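Glyoxalase/bleomycin resistance protein/dioxygenase (Catenulispora acidiphila, PDB 4G6X) belongs to the vicinal oxygen chelate superfamily and may act as a dioxygenase, though its substrate is unknown. Local coordinates at residues Ala38-Glu41 / Ser42-Gly46; Ala85-Thr88 / Pro89-Ala93; Tyr113-Leu116 / Ser117-Val121; Pro127-Gly131 / Pro132-Ala136. One frame throughout, in Å; residues are numbered along the deposited sequence.

Contact 1 of 4, residues Ala38-Glu41 / Ser42-Gly46; sequences AKAE and SFYTG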
loop_
_atom_site.group_PDB
_atom_site.type_symbol
_atom_site.label_atom_id
_atom_site.label_comp_id
_atom_site.label_asym_id
_atom_site.label_seq_id
_atom_site.Cartn_x
_atom_site.Cartn_y
_atom_site.Cartn_z
ATOM N N ALA A 38 12.349 -12.957 7.531
ATOM C CA ALA A 38 12.086 -13.849 8.657
ATOM C C ALA A 38 11.692 -13.077 9.900
ATOM O O ALA A 38 10.758 -13.440 10.631
ATOM C CB ALA A 38 13.268 -14.770 8.901
ATOM N N LYS A 39 12.424 -12.001 10.207
ATOM C CA LYS A 39 12.010 -11.129 11.299
ATOM C C LYS A 39 10.592 -10.571 11.083
ATOM O O LYS A 39 9.740 -10.542 12.012
ATOM C CB LYS A 39 13.005 -9.965 11.498
ATOM C CG LYS A 39 12.616 -8.979 12.582
ATOM C CD LYS A 39 13.720 -7.977 12.975
ATOM C CE LYS A 39 14.268 -7.292 11.708
ATOM N NZ LYS A 39 15.248 -6.216 12.046
ATOM N N ALA A 40 10.321 -10.140 9.850
ATOM C CA ALA A 40 9.027 -9.552 9.543
ATOM C C ALA A 40 7.899 -10.583 9.713
ATOM O O ALA A 40 6.839 -10.230 10.272
ATOM C CB ALA A 40 9.027 -9.017 8.119
ATOM N N GLU A 41 8.129 -11.794 9.223
ATOM C CA GLU A 41 7.106 -12.843 9.396
ATOM C C GLU A 41 6.769 -13.015 10.880
ATOM O O GLU A 41 5.588 -13.044 11.271
ATOM C CB GLU A 41 7.556 -14.172 8.828
ATOM C CG GLU A 41 6.422 -15.185 8.958
ATOM C CD GLU A 41 6.730 -16.551 8.399
ATOM O OE1 GLU A 41 7.809 -16.757 7.836
ATOM O OE2 GLU A 41 5.867 -17.439 8.566
ATOM N N SER A 42 7.823 -13.144 11.678
ATOM C CA SER A 42 7.697 -13.313 13.137
ATOM C C SER A 42 6.945 -12.159 13.786
ATOM O O SER A 42 6.137 -12.363 14.678
ATOM C CB SER A 42 9.107 -13.384 13.775
ATOM O OG SER A 42 9.037 -13.325 15.205
ATOM N N PHE A 43 7.287 -10.917 13.438
ATOM C CA PHE A 43 6.632 -9.750 14.004
ATOM C C PHE A 43 5.174 -9.532 13.571
ATOM O O PHE A 43 4.280 -9.305 14.383
ATOM C CB PHE A 43 7.418 -8.462 13.677
ATOM C CG PHE A 43 6.875 -7.269 14.394
ATOM C CD1 PHE A 43 7.320 -6.974 15.688
ATOM C CD2 PHE A 43 5.911 -6.423 13.817
ATOM C CE1 PHE A 43 6.788 -5.882 16.363
ATOM C CE2 PHE A 43 5.408 -5.339 14.502
ATOM C CZ PHE A 43 5.869 -5.052 15.761
ATOM N N TYR A 44 4.945 -9.617 12.259
ATOM C CA TYR A 44 3.655 -9.295 11.708
ATOM C C TYR A 44 2.642 -10.350 12.085
ATOM O O TYR A 44 1.508 -9.994 12.306
ATOM C CB TYR A 44 3.681 -9.112 10.184
ATOM C CG TYR A 44 4.159 -7.676 9.820
ATOM C CD1 TYR A 44 5.477 -7.260 9.955
ATOM C CD2 TYR A 44 3.238 -6.715 9.465
ATOM C CE1 TYR A 44 5.844 -5.923 9.709
ATOM C CE2 TYR A 44 3.571 -5.416 9.216
ATOM C CZ TYR A 44 4.912 -4.998 9.307
ATOM O OH TYR A 44 5.261 -3.687 9.058
ATOM N N THR A 45 3.062 -11.606 12.123
ATOM C CA THR A 45 2.175 -12.693 12.578
ATOM C C THR A 45 2.146 -12.851 14.089
ATOM O O THR A 45 1.056 -12.886 14.692
ATOM C CB THR A 45 2.520 -14.032 11.907
ATOM O OG1 THR A 45 3.772 -14.495 12.427
ATOM C CG2 THR A 45 2.517 -13.911 10.434
ATOM N N GLY A 46 3.315 -12.895 14.722
ATOM C CA GLY A 46 3.407 -13.194 16.146
ATOM C C GLY A 46 2.946 -12.105 17.079
ATOM O O GLY A 46 2.377 -12.361 18.169
#
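T45 and E41 meet where the packing of this helical segment is tightest: T45 OG1 donates to E41 O at 2.6 Å. With chi1 at 70°, the hydroxyl lies between its own backbone N and carbonyl carbon and swings back over the preceding turn. The same oxygen also accepts from T45 N at 3.0 Å, and the two donors reach it from opposite faces of the carbonyl plane, so E41 O is gripped twice by one residue. On the buried side, Y44 turns a ring edge to A40 O, its CD1 3.3 Å from that oxygen and near the ring plane, while Y44 N bonds A40 O at 2.8 Å. Beyond the helix the Y44 ring lies on V32, L77 and L79, and its OH is held by D140. The outer side is looser. S42 faces solvent, its CB 3.4 Å from K39 O, and the extended E41 chain (chi1 -176°) leads its carboxylate away to a salt bridge with R62. Backbone i to i+4 bonds, F43 N to K39 O at 2.9 Å among them, mark an alpha-helix, amphipathic with A40 and Y44 buried but A38 and S42 exposed, laid on the first beta-sheet of a VOC-type fold.

Contact 2 of 4, residues Ala85-Thr88 / Pro89-Ala93; sequences AAVT and PFKEA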
loop_
_atom_site.group_PDB
_atom_site.type_symbol
_atom_site.label_atom_id
_atom_site.label_comp_id
_atom_site.label_asym_id
_atom_site.label_seq_id
_atom_site.Cartn_x
_atom_site.Cartn_y
_atom_site.Cartn_z
ATOM N N ALA A 85 18.570 -0.343 -3.973
ATOM C CA ALA A 85 19.395 0.738 -3.384
ATOM C C ALA A 85 18.636 1.969 -2.898
ATOM O O ALA A 85 19.026 2.604 -1.927
ATOM C CB ALA A 85 20.492 1.163 -4.397
ATOM N N ALA A 86 17.476 2.259 -3.500
ATOM C CA ALA A 86 16.707 3.431 -3.099
ATOM C C ALA A 86 15.777 3.251 -1.897
ATOM O O ALA A 86 15.321 4.218 -1.316
ATOM C CB ALA A 86 15.897 3.916 -4.295
ATOM N N VAL A 87 15.564 2.006 -1.521
ATOM C CA VAL A 87 14.584 1.672 -0.483
ATOM C C VAL A 87 15.002 2.103 0.921
ATOM O O VAL A 87 14.277 2.843 1.570
ATOM C CB VAL A 87 14.182 0.186 -0.546
ATOM C CG1 VAL A 87 13.294 -0.155 0.634
ATOM C CG2 VAL A 87 13.379 -0.080 -1.817
ATOM N N THR A 88 16.145 1.648 1.373
ATOM C CA THR A 88 16.484 1.930 2.784
ATOM C C THR A 88 16.621 3.449 3.058
ATOM O O THR A 88 16.171 3.956 4.062
ATOM C CB THR A 88 17.673 1.066 3.209
ATOM O OG1 THR A 88 17.235 -0.303 3.223
ATOM C CG2 THR A 88 18.127 1.466 4.622
ATOM N N PRO A 89 17.246 4.207 2.128
ATOM C CA PRO A 89 17.279 5.666 2.348
ATOM C C PRO A 89 15.919 6.320 2.496
ATOM O O PRO A 89 15.726 7.213 3.326
ATOM C CB PRO A 89 18.020 6.200 1.094
ATOM C CG PRO A 89 18.840 5.038 0.614
ATOM C CD PRO A 89 18.042 3.789 0.947
ATOM N N PHE A 90 14.960 5.853 1.703
ATOM C CA PHE A 90 13.582 6.312 1.784
ATOM C C PHE A 90 12.945 5.954 3.134
ATOM O O PHE A 90 12.416 6.819 3.831
ATOM C CB PHE A 90 12.788 5.730 0.606
ATOM C CG PHE A 90 11.314 6.105 0.629
ATOM C CD1 PHE A 90 10.926 7.437 0.551
ATOM C CD2 PHE A 90 10.350 5.131 0.804
ATOM C CE1 PHE A 90 9.573 7.788 0.559
ATOM C CE2 PHE A 90 8.987 5.481 0.818
ATOM C CZ PHE A 90 8.626 6.806 0.686
ATOM N N LYS A 91 13.082 4.703 3.546
ATOM C CA LYS A 91 12.561 4.265 4.842
ATOM C C LYS A 91 13.141 5.087 5.957
ATOM O O LYS A 91 12.431 5.533 6.842
ATOM C CB LYS A 91 12.916 2.802 5.049
ATOM C CG LYS A 91 12.195 1.836 4.078
ATOM C CD LYS A 91 12.692 0.415 4.241
ATOM C CE LYS A 91 12.576 -0.145 5.693
ATOM N NZ LYS A 91 13.129 -1.543 5.810
ATOM N N GLU A 92 14.433 5.274 5.904
ATOM C CA GLU A 92 15.106 6.033 6.975
ATOM C C GLU A 92 14.601 7.457 7.066
ATOM O O GLU A 92 14.514 8.025 8.164
ATOM C CB GLU A 92 16.654 6.024 6.794
ATOM C CG GLU A 92 17.197 4.641 7.093
ATOM C CD GLU A 92 18.697 4.503 6.936
ATOM O OE1 GLU A 92 19.342 5.314 6.250
ATOM O OE2 GLU A 92 19.204 3.513 7.483
ATOM N N ALA A 93 14.350 8.061 5.917
ATOM C CA ALA A 93 13.817 9.398 5.888
ATOM C C ALA A 93 12.436 9.513 6.496
ATOM O O ALA A 93 12.139 10.479 7.166
ATOM C CB ALA A 93 13.856 9.975 4.494
HETATM O O HOH W 1 15.811 -1.447 5.411
#
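K91 folds back along V87, one helical turn earlier, and can be traced atom by atom. Its CB sits 3.6 Å from T88 O. CG, placed beside the backbone N by a chi1 of -67°, comes 3.4 Å from V87 O, the carbonyl that also accepts K91 N at 3.0 Å. CD then packs on V87 CG1 at 3.7 Å, the two side chains crossing obliquely. A bend at chi3 (56°) turns CE and NZ off V87 to a water, to which NZ donates at 2.7 Å; that water is also hydrogen-bonded to T88 OG1 at 2.9 Å. The ammonium is further gripped by C142 O, F33 O and S82 OG, so several oxygens from separate parts of the chain converge on a largely buried charge. On the outer side, E92 CG lies 3.3 Å from T88 O. P89 CD comes 3.3 Å from A85 O, in keeping with a proline in the first turn, where its lack of an N-H costs little. F90 stacks on F90 of the second subunit: the arrangement is an N-terminal helical turn built into a dimer interface.

Contact 3 of 4, residues Tyr113-Leu116 / Ser117-Val121; sequences YERL and SALGV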
loop_
_atom_site.group_PDB
_atom_site.type_symbol
_atom_site.label_atom_id
_atom_site.label_comp_id
_atom_site.label_asym_id
_atom_site.label_seq_id
_atom_site.Cartn_x
_atom_site.Cartn_y
_atom_site.Cartn_z
ATOM N N TYR A 113 -3.356 -1.037 21.704
ATOM C CA TYR A 113 -2.157 -0.457 22.323
ATOM C C TYR A 113 -1.729 -1.246 23.547
ATOM O O TYR A 113 -0.544 -1.563 23.723
ATOM C CB TYR A 113 -2.384 1.023 22.636
ATOM C CG TYR A 113 -1.326 1.629 23.509
ATOM C CD1 TYR A 113 -0.040 1.898 23.029
ATOM C CD2 TYR A 113 -1.602 1.926 24.843
ATOM C CE1 TYR A 113 0.924 2.472 23.852
ATOM C CE2 TYR A 113 -0.645 2.484 25.656
ATOM C CZ TYR A 113 0.616 2.750 25.149
ATOM O OH TYR A 113 1.576 3.282 25.944
ATOM N N GLU A 114 -2.705 -1.604 24.380
ATOM C CA GLU A 114 -2.405 -2.300 25.629
ATOM C C GLU A 114 -1.937 -3.717 25.318
ATOM O O GLU A 114 -0.975 -4.189 25.895
ATOM C CB GLU A 114 -3.626 -2.310 26.589
ATOM C CG GLU A 114 -3.270 -1.874 28.008
ATOM C CD GLU A 114 -2.606 -0.490 28.050
ATOM O OE1 GLU A 114 -3.310 0.516 27.807
ATOM O OE2 GLU A 114 -1.375 -0.402 28.313
ATOM N N ARG A 115 -2.596 -4.371 24.371
ATOM C CA ARG A 115 -2.232 -5.748 24.022
ATOM C C ARG A 115 -0.821 -5.804 23.441
ATOM O O ARG A 115 0.002 -6.642 23.807
ATOM C CB ARG A 115 -3.216 -6.316 23.004
ATOM C CG ARG A 115 -3.075 -7.805 22.701
ATOM C CD ARG A 115 -4.073 -8.250 21.629
ATOM N NE ARG A 115 -3.723 -7.838 20.271
ATOM C CZ ARG A 115 -2.781 -8.427 19.532
ATOM N NH1 ARG A 115 -2.080 -9.465 19.998
ATOM N NH2 ARG A 115 -2.525 -7.972 18.320
ATOM N N LEU A 116 -0.584 -4.925 22.487
ATOM C CA LEU A 116 0.685 -4.941 21.781
ATOM C C LEU A 116 1.803 -4.525 22.730
ATOM O O LEU A 116 2.890 -5.103 22.696
ATOM C CB LEU A 116 0.604 -4.040 20.580
ATOM C CG LEU A 116 -0.327 -4.565 19.502
ATOM C CD1 LEU A 116 -0.487 -3.448 18.498
ATOM C CD2 LEU A 116 0.221 -5.826 18.868
ATOM N N SER A 117 1.553 -3.517 23.559
ATOM C CA SER A 117 2.556 -3.087 24.547
ATOM C C SER A 117 2.951 -4.257 25.434
ATOM O O SER A 117 4.145 -4.443 25.742
ATOM C CB SER A 117 2.043 -1.947 25.416
ATOM O OG SER A 117 1.895 -0.755 24.668
ATOM N N ALA A 118 1.949 -5.052 25.819
ATOM C CA ALA A 118 2.185 -6.222 26.677
ATOM C C ALA A 118 3.082 -7.263 26.012
ATOM O O ALA A 118 3.786 -7.981 26.704
ATOM C CB ALA A 118 0.851 -6.861 27.105
ATOM N N LEU A 119 3.057 -7.321 24.669
ATOM C CA LEU A 119 3.846 -8.257 23.885
ATOM C C LEU A 119 5.238 -7.697 23.535
ATOM O O LEU A 119 6.002 -8.361 22.846
ATOM C CB LEU A 119 3.132 -8.557 22.562
ATOM C CG LEU A 119 1.865 -9.395 22.692
ATOM C CD1 LEU A 119 1.176 -9.534 21.344
ATOM C CD2 LEU A 119 2.229 -10.761 23.260
ATOM N N GLY A 120 5.516 -6.486 24.015
ATOM C CA GLY A 120 6.846 -5.878 23.923
ATOM C C GLY A 120 6.991 -5.119 22.620
ATOM O O GLY A 120 8.128 -4.956 22.106
ATOM N N VAL A 121 5.871 -4.665 22.054
ATOM C CA VAL A 121 5.925 -3.789 20.867
ATOM C C VAL A 121 6.246 -2.372 21.332
ATOM O O VAL A 121 5.687 -1.872 22.334
ATOM C CB VAL A 121 4.578 -3.794 20.085
ATOM C CG1 VAL A 121 4.571 -2.755 18.971
ATOM C CG2 VAL A 121 4.252 -5.166 19.489
#
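S117 and Y113 make the closest side-chain contact of this helix end. S117 OG donates to Y113 O at 2.7 Å, and S117 N donates to the same oxygen at 2.9 Å from the other face of its carbonyl plane. The serine hydroxyl takes this position because its chi1 of -69° sets OG beside the backbone N; there it also stands 3.5 Å above one face of the Y113 ring, offset toward the rim. One turn on, L116 O is likewise shared: V121 N reaches it at 3.1 Å, whereas L119 N, at 3.0 Å, lies well above the carbonyl plane, with a C=O...N angle of only 112°. G120 has positive phi (88°), and this reversal closes the helix as a Schellman motif. It brings V121 back beside L116, their side chains pointing the same way with L116 CB 4.0 Å from V121 CG2. Across the outer surface, L119 CD1 approaches R115 NH1 at 3.5 Å, obliquely to the guanidinium. Further out, R115 NH2 is fixed by a salt bridge to E112 and a bond to K47 O. The Y113 ring meets F123 edge-to-face, and L116 reaches M25 of the second subunit. Helix 109-118 thus lies against strands 123-129 and 134-139: L116 and V121 both rest on L138, and L116 also touches L48, in the loop after helix 37-46.

Contact 4 of 4, residues Pro127-Gly131 / Pro132-Ala136; sequences PTDMG and PVVTA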
loop_
_atom_site.group_PDB
_atom_site.type_symbol
_atom_site.label_atom_id
_atom_site.label_comp_id
_atom_site.label_asym_id
_atom_site.label_seq_id
_atom_site.Cartn_x
_atom_site.Cartn_y
_atom_site.Cartn_z
ATOM N N PRO A 127 -1.795 6.280 21.830
ATOM C CA PRO A 127 -3.094 6.652 21.247
ATOM C C PRO A 127 -3.421 8.105 21.486
ATOM O O PRO A 127 -3.471 8.543 22.631
ATOM C CB PRO A 127 -4.086 5.758 21.989
ATOM C CG PRO A 127 -3.298 4.546 22.299
ATOM C CD PRO A 127 -1.931 5.077 22.673
ATOM N N THR A 128 -3.662 8.836 20.415
ATOM C CA THR A 128 -3.854 10.270 20.509
ATOM C C THR A 128 -5.029 10.677 19.660
ATOM O O THR A 128 -5.141 10.291 18.477
ATOM C CB THR A 128 -2.602 11.010 20.026
ATOM O OG1 THR A 128 -1.507 10.633 20.847
ATOM C CG2 THR A 128 -2.771 12.523 20.118
ATOM N N ASP A 129 -5.898 11.489 20.255
ATOM C CA ASP A 129 -7.109 11.927 19.590
ATOM C C ASP A 129 -6.719 12.965 18.520
ATOM O O ASP A 129 -6.121 13.988 18.840
ATOM C CB ASP A 129 -8.068 12.497 20.637
ATOM C CG ASP A 129 -9.508 12.302 20.277
ATOM O OD1 ASP A 129 -10.330 12.235 21.223
ATOM O OD2 ASP A 129 -9.818 12.245 19.066
HETATM N N MSE A 130 -7.016 12.683 17.249
HETATM C CA MSE A 130 -6.659 13.602 16.150
HETATM C C MSE A 130 -7.902 14.228 15.536
HETATM O O MSE A 130 -7.834 14.782 14.442
HETATM C CB MSE A 130 -5.834 12.899 15.056
HETATM C CG MSE A 130 -4.617 12.101 15.563
HETATM SE SE MSE A 130 -3.081 13.283 15.970
HETATM C CE MSE A 130 -1.589 12.022 16.118
ATOM N N GLY A 131 -9.044 14.168 16.220
ATOM C CA GLY A 131 -10.268 14.719 15.669
ATOM C C GLY A 131 -11.142 13.604 15.147
ATOM O O GLY A 131 -11.787 12.917 15.939
ATOM N N PRO A 132 -11.154 13.397 13.816
ATOM C CA PRO A 132 -11.961 12.325 13.224
ATOM C C PRO A 132 -11.420 10.929 13.517
ATOM O O PRO A 132 -12.174 9.958 13.429
ATOM C CB PRO A 132 -11.849 12.596 11.723
ATOM C CG PRO A 132 -10.495 13.196 11.567
ATOM C CD PRO A 132 -10.219 13.975 12.829
ATOM N N VAL A 133 -10.123 10.823 13.830
ATOM C CA VAL A 133 -9.512 9.524 14.162
ATOM C C VAL A 133 -8.652 9.659 15.383
ATOM O O VAL A 133 -8.155 10.745 15.681
ATOM C CB VAL A 133 -8.615 8.963 13.043
ATOM C CG1 VAL A 133 -9.464 8.303 11.965
ATOM C CG2 VAL A 133 -7.714 10.061 12.482
ATOM N N VAL A 134 -8.522 8.540 16.083
ATOM C CA VAL A 134 -7.540 8.356 17.153
ATOM C C VAL A 134 -6.448 7.487 16.558
ATOM O O VAL A 134 -6.760 6.497 15.909
ATOM C CB VAL A 134 -8.149 7.643 18.365
ATOM C CG1 VAL A 134 -7.132 7.529 19.490
ATOM C CG2 VAL A 134 -9.396 8.401 18.823
ATOM N N THR A 135 -5.193 7.886 16.739
ATOM C CA THR A 135 -4.068 7.170 16.101
ATOM C C THR A 135 -3.005 6.800 17.135
ATOM O O THR A 135 -2.916 7.395 18.215
ATOM C CB THR A 135 -3.366 7.999 14.999
ATOM O OG1 THR A 135 -2.684 9.130 15.569
ATOM C CG2 THR A 135 -4.316 8.446 13.967
ATOM N N ALA A 136 -2.204 5.791 16.786
ATOM C CA ALA A 136 -0.989 5.417 17.520
ATOM C C ALA A 136 0.062 4.995 16.498
ATOM O O ALA A 136 -0.284 4.560 15.400
ATOM C CB ALA A 136 -1.232 4.281 18.509
#
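A chi1 of -50° and a bend at chi2 (-79°) fold selenomethionine M130 back over T135, whose own chi1 of 67° sets OG1 between its backbone N and carbonyl carbon. Both belong to an antiparallel beta-hairpin of strands 123-129 and 134-139. T128 and T135 form the hydrogen-bonded pair, with T128 N to T135 O at 2.7 Å and T135 N to T128 O at 3.0 Å. D129 and V134 follow as the non-hydrogen-bonded pair, D129 OD2 lying 3.9 Å from V134 CG2. Next to the turn, M130 N donates to V133 O at 2.7 Å, and G131 with positive phi passes the chain to P132. On the D129 and V134 side of the sheet, P127 CB packs on V134 CG1 at 4.3 Å, and both residues lie against I109 of helix 109-118. The threonine hydroxyls have partners nearby: T128 OG1 bonds E126 O, and T135 OG1 bonds Q125 NE2. On the threonine face the M130 and T135 side chains cross at about a right angle, M130 CG lying 3.5 Å from T135 OG1 and the terminal methyl CE 3.1 Å from that same oxygen.

In the fold
From the N terminus the four contacts come in series, none enclosing or crossing another. Each is local: contacts 1 and 2 lie within helical turns, contact 3 closes a helix end, and contact 4 closes a hairpin loop. Contact 1 belongs to the first half of the chain, with sheet order 29-34, 76-81, 61-67, 51-58; contacts 3 and 4 belong to the second, whose sheet repeats that order. Contact 2, on helix 87-96 between the two sheets in sequence, touches none of the others. The halves meet where F43 CZ of contact 1 packs on V121 CG2 of contact 3 at 4.1 Å. Contacts 3 and 4 join through Y113 CG and P127 CD, 3.6 Å apart.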